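Local atomic coordinates of putative NADP oxidoreductase BF3122 (PDB entry 3D1L), a protein that is a putative NADP-dependent oxidoreductase, probably binding its dinucleotide cofactor on a Rossmann-type domain and carrying a helical C-terminal domain related to that of 6-phosphogluconate dehydrogenase. Residues Q38-T43 with A63-Y68; L71-L76 with V99-S104. All blocks are in the same frame, centred on the assembly; numbering follows the deposited sequence. Where two conformers were deposited one is given.

Contact 1: residues Q38-T43 with A63-Y68; sequences QVYSRT and AEVNPY
Gln38 meets Val65 and Asn66 at the border of a Rossmann-type nucleotide-binding domain, where the end of strand 35-40 meets the loop that leads from strand 57-59 to strand 71-74. One hydrogen bond spans the gap: Asn66 N donates to Gln38 OE1 at 2.9 Å, with an N-H...O angle of 159°. The donor stands well above the plane of the Gln38 amide, 63° out of it, which places the bond off the lone-pair directions although the N-H itself points well at the oxygen. Gln38 CG lies between the backbone N and the carbonyl carbon (chi1 75°), and the chain runs on extended from there, carrying the amide to the loop backbone. The same oxygen fits against Val65, with Gln38 OE1 3.1 Å from Val65 CA and 3.7 Å from Val65 CB. Strand 35-40 is the second strand of the parallel Rossmann order, and residues 41-43 continue from its C-terminal end; in NADP enzymes of this fold that turn commonly recognises the 2'-phosphate of the cofactor, so a similar role here is plausible, though no dinucleotide is bound. Two residues along the strand, Tyr40 offers apolar contact through its CB, 4.1 Å from Val65 CG2, and this methyl also approaches the ring obliquely. Thr59 of strand 57-59 and Ile16 of strand 12-16 pack against both Tyr40 and Val65. Beyond Asn66 the loop is shaped by an Asx turn: Asn66 OD1 accepts from Tyr68 N at 2.7 Å, the donor only slightly tilted from the carbonyl plane. With Asn66 CG anti to its own N, the amide lies alongside the ongoing chain. The Gln38 side chain also packs on Glu57 and Thr59 of strand 57-59.

Contact 2: residues L71-L76 with V99-S104; sequences LYIVSL and VHTAGS
Ile73 pairs with Val99, and Val74 with His100, in parallel beta bridges whose CA atoms lie 5.3 Å and 4.5 Å apart. Two backbone bonds fix this register: Val99 N donates to Tyr72 O at 3.0 Å, almost straight at 175°, and Val74 N donates to Val99 O at 2.8 Å. Where the strands end, Val74 O receives a weak bond from Thr101 N, bent to 127°, and a CA-H...O contact from His100.

Hydroxyl pairing continues the link past the last bridge. Ser75 OG and Thr101 OG1 are hydrogen-bonded at 2.9 Å. Thr101 OG1 sits between its backbone N and carbonyl carbon (chi1 53°), which also turns CG2 to Ile73 CG2 at 3.5 Å.

On the face that carries Ile73 and Val99, Val99 CG2 lies beside Ile73 CG1, and the Leu71 side chain crosses that of Val99 at about a right angle, its CD1 4.1 Å from Val99 CG1.

Strand 71-74, helix 78-89 and strand 97-100 follow one another as a beta-alpha-beta unit. Strand 12-16 bonds along the other edge of strand 71-74, Leu21 and Ala22 of helix 20-31 pack on Ser75, and Leu152 of helix 146-157 touches Leu71 and Val99.

Overall arrangement
From the N terminus, strand 12-16 and helix 20-31 lead into strand 35-40. Contact 1 then closes over helix 44-53 and strand 57-59, fastening the loop at 63-68 to the second strand. The chain next enters strand 71-74, and contact 2 closes over helix 78-89 at strand 97-100. The two closures thus follow one another in series, neither nesting nor crossing. Their centres are 14 Å apart and both reach one sheet, in which strand 12-16 separates strands 35-40 and 71-74. They meet directly where Tyr72 OH lies 2.6 Å from Asn66 O, a probable hydrogen bond, and where Val65 CG1 packs 4.1 Å from Tyr72 CE1.

Contact 1: residues Q38-T43 with A63-Y68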
ATOM      1  N   GLN B  38       6.517  29.390  18.110  1.00 44.42           N
ATOM      2  CA  GLN B  38       5.809  28.521  19.031  1.00 44.04           C
ATOM      3  C   GLN B  38       4.715  27.722  18.370  1.00 44.04           C
ATOM      4  O   GLN B  38       4.263  28.014  17.260  1.00 44.08           O
ATOM      5  CB  GLN B  38       5.231  29.274  20.238  1.00 44.85           C
ATOM      6  CG  GLN B  38       4.028  30.061  19.910  1.00 44.92           C
ATOM      7  CD  GLN B  38       3.125  30.357  21.074  1.00 43.30           C
ATOM      8  OE1 GLN B  38       2.010  30.765  20.850  1.00 46.66           O
ATOM      9  NE2 GLN B  38       3.591  30.190  22.305  1.00 43.75           N
ATOM     10  N   VAL B  39       4.298  26.695  19.091  1.00 43.24           N
ATOM     11  CA  VAL B  39       3.318  25.744  18.633  1.00 41.76           C
ATOM     12  C   VAL B  39       2.205  25.774  19.663  1.00 41.87           C
ATOM     13  O   VAL B  39       2.470  25.736  20.864  1.00 40.01           O
ATOM     14  CB  VAL B  39       3.962  24.314  18.609  1.00 41.97           C
ATOM     15  CG1 VAL B  39       2.914  23.197  18.394  1.00 41.36           C
ATOM     16  CG2 VAL B  39       5.087  24.242  17.564  1.00 40.56           C
ATOM     17  N   TYR B  40       0.962  25.822  19.181  1.00 42.31           N
ATOM     18  CA  TYR B  40      -0.209  25.629  20.014  1.00 41.79           C
ATOM     19  C   TYR B  40      -0.839  24.267  19.697  1.00 42.82           C
ATOM     20  O   TYR B  40      -0.934  23.866  18.527  1.00 43.02           O
ATOM     21  CB  TYR B  40      -1.245  26.743  19.790  1.00 41.11           C
ATOM     22  CG  TYR B  40      -2.603  26.319  20.272  1.00 40.40           C
ATOM     23  CD1 TYR B  40      -2.990  26.539  21.600  1.00 37.28           C
ATOM     24  CD2 TYR B  40      -3.478  25.624  19.422  1.00 39.55           C
ATOM     25  CE1 TYR B  40      -4.217  26.121  22.057  1.00 38.97           C
ATOM     26  CE2 TYR B  40      -4.708  25.177  19.877  1.00 38.74           C
ATOM     27  CZ  TYR B  40      -5.066  25.430  21.196  1.00 39.48           C
ATOM     28  OH  TYR B  40      -6.287  25.013  21.648  1.00 40.76           O
ATOM     29  N   SER B  41      -1.285  23.557  20.733  1.00 43.61           N
ATOM     30  CA  SER B  41      -2.111  22.368  20.534  1.00 44.35           C
ATOM     31  C   SER B  41      -3.053  22.267  21.690  1.00 44.97           C
ATOM     32  O   SER B  41      -2.765  22.810  22.754  1.00 44.35           O
ATOM     33  CB  SER B  41      -1.241  21.113  20.471  1.00 44.52           C
ATOM     34  OG  SER B  41      -2.014  19.962  20.205  1.00 46.66           O
ATOM     35  N   ARG B  42      -4.171  21.568  21.490  1.00 46.07           N
ATOM     36  CA  ARG B  42      -5.115  21.362  22.580  0.50 46.90           C
ATOM     37  C   ARG B  42      -4.533  20.471  23.693  1.00 46.84           C
ATOM     38  O   ARG B  42      -4.844  20.671  24.870  1.00 46.82           O
ATOM     39  CB  ARG B  42      -6.484  20.890  22.044  0.50 46.89           C
ATOM     40  CG  ARG B  42      -7.333  22.076  21.565  0.50 47.71           C
ATOM     41  CD  ARG B  42      -8.348  21.787  20.430  0.50 48.18           C
ATOM     42  NE  ARG B  42      -7.747  21.281  19.194  0.50 49.32           N
ATOM     43  CZ  ARG B  42      -7.960  20.059  18.703  0.50 50.56           C
ATOM     44  NH1 ARG B  42      -8.774  19.203  19.323  0.50 50.55           N
ATOM     45  NH2 ARG B  42      -7.361  19.689  17.577  0.50 51.88           N
ATOM     46  N   THR B  43      -3.658  19.530  23.338  1.00 46.94           N
ATOM     47  CA  THR B  43      -3.044  18.654  24.350  1.00 47.67           C
ATOM     48  C   THR B  43      -1.541  18.904  24.536  1.00 46.64           C
ATOM     49  O   THR B  43      -0.804  19.038  23.571  1.00 46.56           O
ATOM     50  CB  THR B  43      -3.301  17.150  24.067  1.00 48.14           C
ATOM     51  OG1 THR B  43      -2.787  16.815  22.774  1.00 50.40           O
ATOM     52  CG2 THR B  43      -4.816  16.835  24.094  1.00 49.92           C
ATOM     53  N   ALA B  63      -4.803  32.051  24.751  1.00 45.38           N
ATOM     54  CA  ALA B  63      -4.539  33.351  25.345  1.00 45.27           C
ATOM     55  C   ALA B  63      -3.035  33.591  25.497  1.00 44.80           C
ATOM     56  O   ALA B  63      -2.591  34.728  25.605  1.00 44.86           O
ATOM     57  CB  ALA B  63      -5.262  33.467  26.684  1.00 44.33           C
ATOM     58  N   GLU B  64      -2.264  32.505  25.517  0.50 44.54           N
ATOM     59  CA  GLU B  64      -0.803  32.580  25.623  0.50 43.90           C
ATOM     60  C   GLU B  64      -0.103  32.611  24.257  0.50 43.82           C
ATOM     61  O   GLU B  64       1.128  32.667  24.191  0.50 43.94           O
ATOM     62  CB  GLU B  64      -0.264  31.397  26.432  0.50 44.12           C
ATOM     63  CG  GLU B  64      -0.225  31.580  27.939  0.50 42.95           C
ATOM     64  CD  GLU B  64       0.268  30.327  28.670  0.50 43.14           C
ATOM     65  OE1 GLU B  64       0.725  29.371  28.003  0.50 37.66           O
ATOM     66  OE2 GLU B  64       0.197  30.304  29.928  0.50 43.76           O
ATOM     67  N   VAL B  65      -0.884  32.577  23.180  1.00 43.53           N
ATOM     68  CA  VAL B  65      -0.333  32.505  21.809  1.00 43.35           C
ATOM     69  C   VAL B  65       0.415  33.785  21.435  1.00 42.92           C
ATOM     70  O   VAL B  65      -0.114  34.885  21.618  1.00 43.00           O
ATOM     71  CB  VAL B  65      -1.420  32.204  20.755  1.00 43.14           C
ATOM     72  CG1 VAL B  65      -0.968  32.598  19.330  1.00 42.64           C
ATOM     73  CG2 VAL B  65      -1.774  30.706  20.769  1.00 44.65           C
ATOM     74  N   ASN B  66       1.638  33.618  20.925  1.00 42.24           N
ATOM     75  CA  ASN B  66       2.512  34.720  20.541  1.00 41.65           C
ATOM     76  C   ASN B  66       1.830  35.575  19.480  1.00 41.35           C
ATOM     77  O   ASN B  66       1.513  35.085  18.400  1.00 41.36           O
ATOM     78  CB  ASN B  66       3.854  34.172  20.060  1.00 41.83           C
ATOM     79  CG  ASN B  66       4.814  35.254  19.612  1.00 42.59           C
ATOM     80  OD1 ASN B  66       4.454  36.149  18.843  1.00 41.88           O
ATOM     81  ND2 ASN B  66       6.060  35.168  20.082  1.00 42.91           N
ATOM     82  N   PRO B  67       1.546  36.851  19.816  1.00 40.84           N
ATOM     83  CA  PRO B  67       0.817  37.758  18.923  1.00 39.37           C
ATOM     84  C   PRO B  67       1.704  38.553  17.958  1.00 38.59           C
ATOM     85  O   PRO B  67       1.194  39.464  17.278  1.00 38.34           O
ATOM     86  CB  PRO B  67       0.152  38.721  19.904  1.00 39.22           C
ATOM     87  CG  PRO B  67       1.156  38.840  20.999  1.00 40.61           C
ATOM     88  CD  PRO B  67       1.841  37.486  21.117  1.00 39.88           C
ATOM     89  N   TYR B  68       2.987  38.221  17.881  1.00 37.02           N
ATOM     90  CA  TYR B  68       3.951  39.088  17.180  1.00 37.57           C
ATOM     91  C   TYR B  68       4.473  38.515  15.850  1.00 38.41           C
ATOM     92  O   TYR B  68       5.268  39.161  15.171  1.00 38.02           O
ATOM     93  CB  TYR B  68       5.113  39.516  18.108  1.00 36.44           C
ATOM     94  CG  TYR B  68       4.645  40.071  19.430  1.00 35.17           C
ATOM     95  CD1 TYR B  68       3.919  41.276  19.503  1.00 34.22           C
ATOM     96  CD2 TYR B  68       4.908  39.394  20.608  1.00 33.88           C
ATOM     97  CE1 TYR B  68       3.478  41.773  20.731  1.00 34.38           C
ATOM     98  CE2 TYR B  68       4.475  39.878  21.822  1.00 35.24           C
ATOM     99  CZ  TYR B  68       3.764  41.064  21.887  1.00 35.41           C
ATOM    100  OH  TYR B  68       3.344  41.515  23.135  1.00 35.60           O
TER

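Contact 2: residues L71-L76 with V99-S104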
ATOM      1  N   LEU B  71       3.101  34.974  10.275  1.00 39.42           N
ATOM      2  CA  LEU B  71       2.316  33.913   9.684  1.00 38.70           C
ATOM      3  C   LEU B  71       1.824  32.943  10.747  1.00 38.53           C
ATOM      4  O   LEU B  71       2.611  32.428  11.546  1.00 37.70           O
ATOM      5  CB  LEU B  71       3.129  33.174   8.603  1.00 38.72           C
ATOM      6  CG  LEU B  71       2.406  32.025   7.882  1.00 37.81           C
ATOM      7  CD1 LEU B  71       1.261  32.582   7.037  1.00 36.39           C
ATOM      8  CD2 LEU B  71       3.369  31.220   6.996  1.00 38.05           C
ATOM      9  N   TYR B  72       0.513  32.713  10.728  1.00 38.52           N
ATOM     10  CA  TYR B  72      -0.151  31.784  11.600  1.00 39.16           C
ATOM     11  C   TYR B  72      -0.739  30.651  10.761  1.00 39.55           C
ATOM     12  O   TYR B  72      -1.644  30.871   9.941  1.00 38.99           O
ATOM     13  CB  TYR B  72      -1.239  32.512  12.382  1.00 39.43           C
ATOM     14  CG  TYR B  72      -0.659  33.512  13.369  1.00 41.34           C
ATOM     15  CD1 TYR B  72      -0.417  33.133  14.690  1.00 41.32           C
ATOM     16  CD2 TYR B  72      -0.337  34.823  12.981  1.00 41.88           C
ATOM     17  CE1 TYR B  72       0.124  34.021  15.610  1.00 43.36           C
ATOM     18  CE2 TYR B  72       0.195  35.731  13.909  1.00 43.25           C
ATOM     19  CZ  TYR B  72       0.425  35.306  15.212  1.00 41.28           C
ATOM     20  OH  TYR B  72       0.948  36.133  16.142  1.00 42.17           O
ATOM     21  N   ILE B  73      -0.199  29.448  10.953  1.00 40.31           N
ATOM     22  CA  ILE B  73      -0.635  28.270  10.198  1.00 40.26           C
ATOM     23  C   ILE B  73      -1.584  27.452  11.050  1.00 40.82           C
ATOM     24  O   ILE B  73      -1.190  26.903  12.083  1.00 40.30           O
ATOM     25  CB  ILE B  73       0.535  27.390   9.733  1.00 41.04           C
ATOM     26  CG1 ILE B  73       1.544  28.219   8.908  1.00 40.03           C
ATOM     27  CG2 ILE B  73      -0.037  26.158   8.927  1.00 39.63           C
ATOM     28  CD1 ILE B  73       2.814  27.486   8.548  1.00 40.52           C
ATOM     29  N   VAL B  74      -2.842  27.418  10.629  1.00 40.87           N
ATOM     30  CA  VAL B  74      -3.900  26.835  11.424  1.00 42.29           C
ATOM     31  C   VAL B  74      -4.277  25.482  10.832  1.00 43.98           C
ATOM     32  O   VAL B  74      -4.688  25.377   9.676  1.00 42.56           O
ATOM     33  CB  VAL B  74      -5.106  27.805  11.546  1.00 42.15           C
ATOM     34  CG1 VAL B  74      -6.176  27.246  12.447  1.00 40.21           C
ATOM     35  CG2 VAL B  74      -4.625  29.212  12.025  1.00 40.97           C
ATOM     36  N   SER B  75      -4.061  24.444  11.639  1.00 46.92           N
ATOM     37  CA  SER B  75      -4.381  23.065  11.281  1.00 49.48           C
ATOM     38  C   SER B  75      -5.314  22.510  12.341  1.00 51.56           C
ATOM     39  O   SER B  75      -4.879  21.808  13.254  1.00 53.64           O
ATOM     40  CB  SER B  75      -3.108  22.215  11.257  1.00 49.14           C
ATOM     41  OG  SER B  75      -2.217  22.637  10.256  1.00 50.14           O
ATOM     42  N   LEU B  76      -6.584  22.835  12.260  1.00 53.57           N
ATOM     43  CA  LEU B  76      -7.516  22.393  13.275  1.00 55.85           C
ATOM     44  C   LEU B  76      -8.781  21.839  12.616  1.00 57.40           C
ATOM     45  O   LEU B  76      -9.119  22.223  11.494  1.00 57.74           O
ATOM     46  CB  LEU B  76      -7.849  23.544  14.240  1.00 55.59           C
ATOM     47  CG  LEU B  76      -6.824  24.021  15.288  1.00 56.48           C
ATOM     48  CD1 LEU B  76      -7.384  25.163  16.156  1.00 56.41           C
ATOM     49  CD2 LEU B  76      -6.326  22.884  16.185  1.00 55.29           C
ATOM     50  N   VAL B  99      -3.577  31.598   7.750  1.00 39.48           N
ATOM     51  CA  VAL B  99      -3.894  30.568   6.775  1.00 38.49           C
ATOM     52  C   VAL B  99      -4.352  29.292   7.463  1.00 39.02           C
ATOM     53  O   VAL B  99      -3.987  29.011   8.607  1.00 38.29           O
ATOM     54  CB  VAL B  99      -2.696  30.284   5.804  1.00 38.97           C
ATOM     55  CG1 VAL B  99      -2.223  31.578   5.147  1.00 37.37           C
ATOM     56  CG2 VAL B  99      -1.536  29.570   6.515  1.00 36.79           C
ATOM     57  N   HIS B 100      -5.188  28.529   6.772  1.00 39.58           N
ATOM     58  CA  HIS B 100      -5.458  27.174   7.216  1.00 39.83           C
ATOM     59  C   HIS B 100      -4.938  26.191   6.188  1.00 39.75           C
ATOM     60  O   HIS B 100      -4.538  26.586   5.098  1.00 39.35           O
ATOM     61  CB  HIS B 100      -6.922  26.967   7.552  1.00 39.04           C
ATOM     62  CG  HIS B 100      -7.833  27.034   6.381  1.00 40.59           C
ATOM     63  ND1 HIS B 100      -7.925  26.013   5.452  1.00 41.27           N
ATOM     64  CD2 HIS B 100      -8.717  27.982   5.989  1.00 42.20           C
ATOM     65  CE1 HIS B 100      -8.836  26.329   4.546  1.00 39.75           C
ATOM     66  NE2 HIS B 100      -9.327  27.518   4.845  1.00 42.68           N
ATOM     67  N   THR B 101      -4.916  24.922   6.559  1.00 40.21           N
ATOM     68  CA  THR B 101      -4.290  23.885   5.753  1.00 40.90           C
ATOM     69  C   THR B 101      -5.282  22.825   5.270  1.00 40.93           C
ATOM     70  O   THR B 101      -4.880  21.710   4.889  1.00 42.21           O
ATOM     71  CB  THR B 101      -3.213  23.193   6.566  1.00 40.35           C
ATOM     72  OG1 THR B 101      -3.779  22.756   7.800  1.00 39.48           O
ATOM     73  CG2 THR B 101      -2.085  24.163   6.886  1.00 41.17           C
ATOM     74  N   ALA B 102      -6.571  23.129   5.329  1.00 41.09           N
ATOM     75  CA  ALA B 102      -7.578  22.118   5.014  1.00 40.78           C
ATOM     76  C   ALA B 102      -7.925  22.119   3.536  1.00 41.89           C
ATOM     77  O   ALA B 102      -8.098  23.174   2.934  1.00 41.67           O
ATOM     78  CB  ALA B 102      -8.800  22.311   5.830  1.00 40.01           C
ATOM     79  N   GLY B 103      -8.041  20.917   2.966  1.00 42.84           N
ATOM     80  CA  GLY B 103      -8.464  20.738   1.579  1.00 43.50           C
ATOM     81  C   GLY B 103      -9.909  21.145   1.314  1.00 44.54           C
ATOM     82  O   GLY B 103     -10.239  21.639   0.228  1.00 44.33           O
ATOM     83  N   SER B 104     -10.782  20.937   2.294  1.00 44.19           N
ATOM     84  CA  SER B 104     -12.204  21.047   2.018  1.00 44.00           C
ATOM     85  C   SER B 104     -12.857  22.138   2.867  1.00 44.60           C
ATOM     86  O   SER B 104     -14.059  22.116   3.080  1.00 45.14           O
ATOM     87  CB  SER B 104     -12.897  19.692   2.188  1.00 43.98           C
ATOM     88  OG  SER B 104     -12.611  18.806   1.105  1.00 42.41           O
TER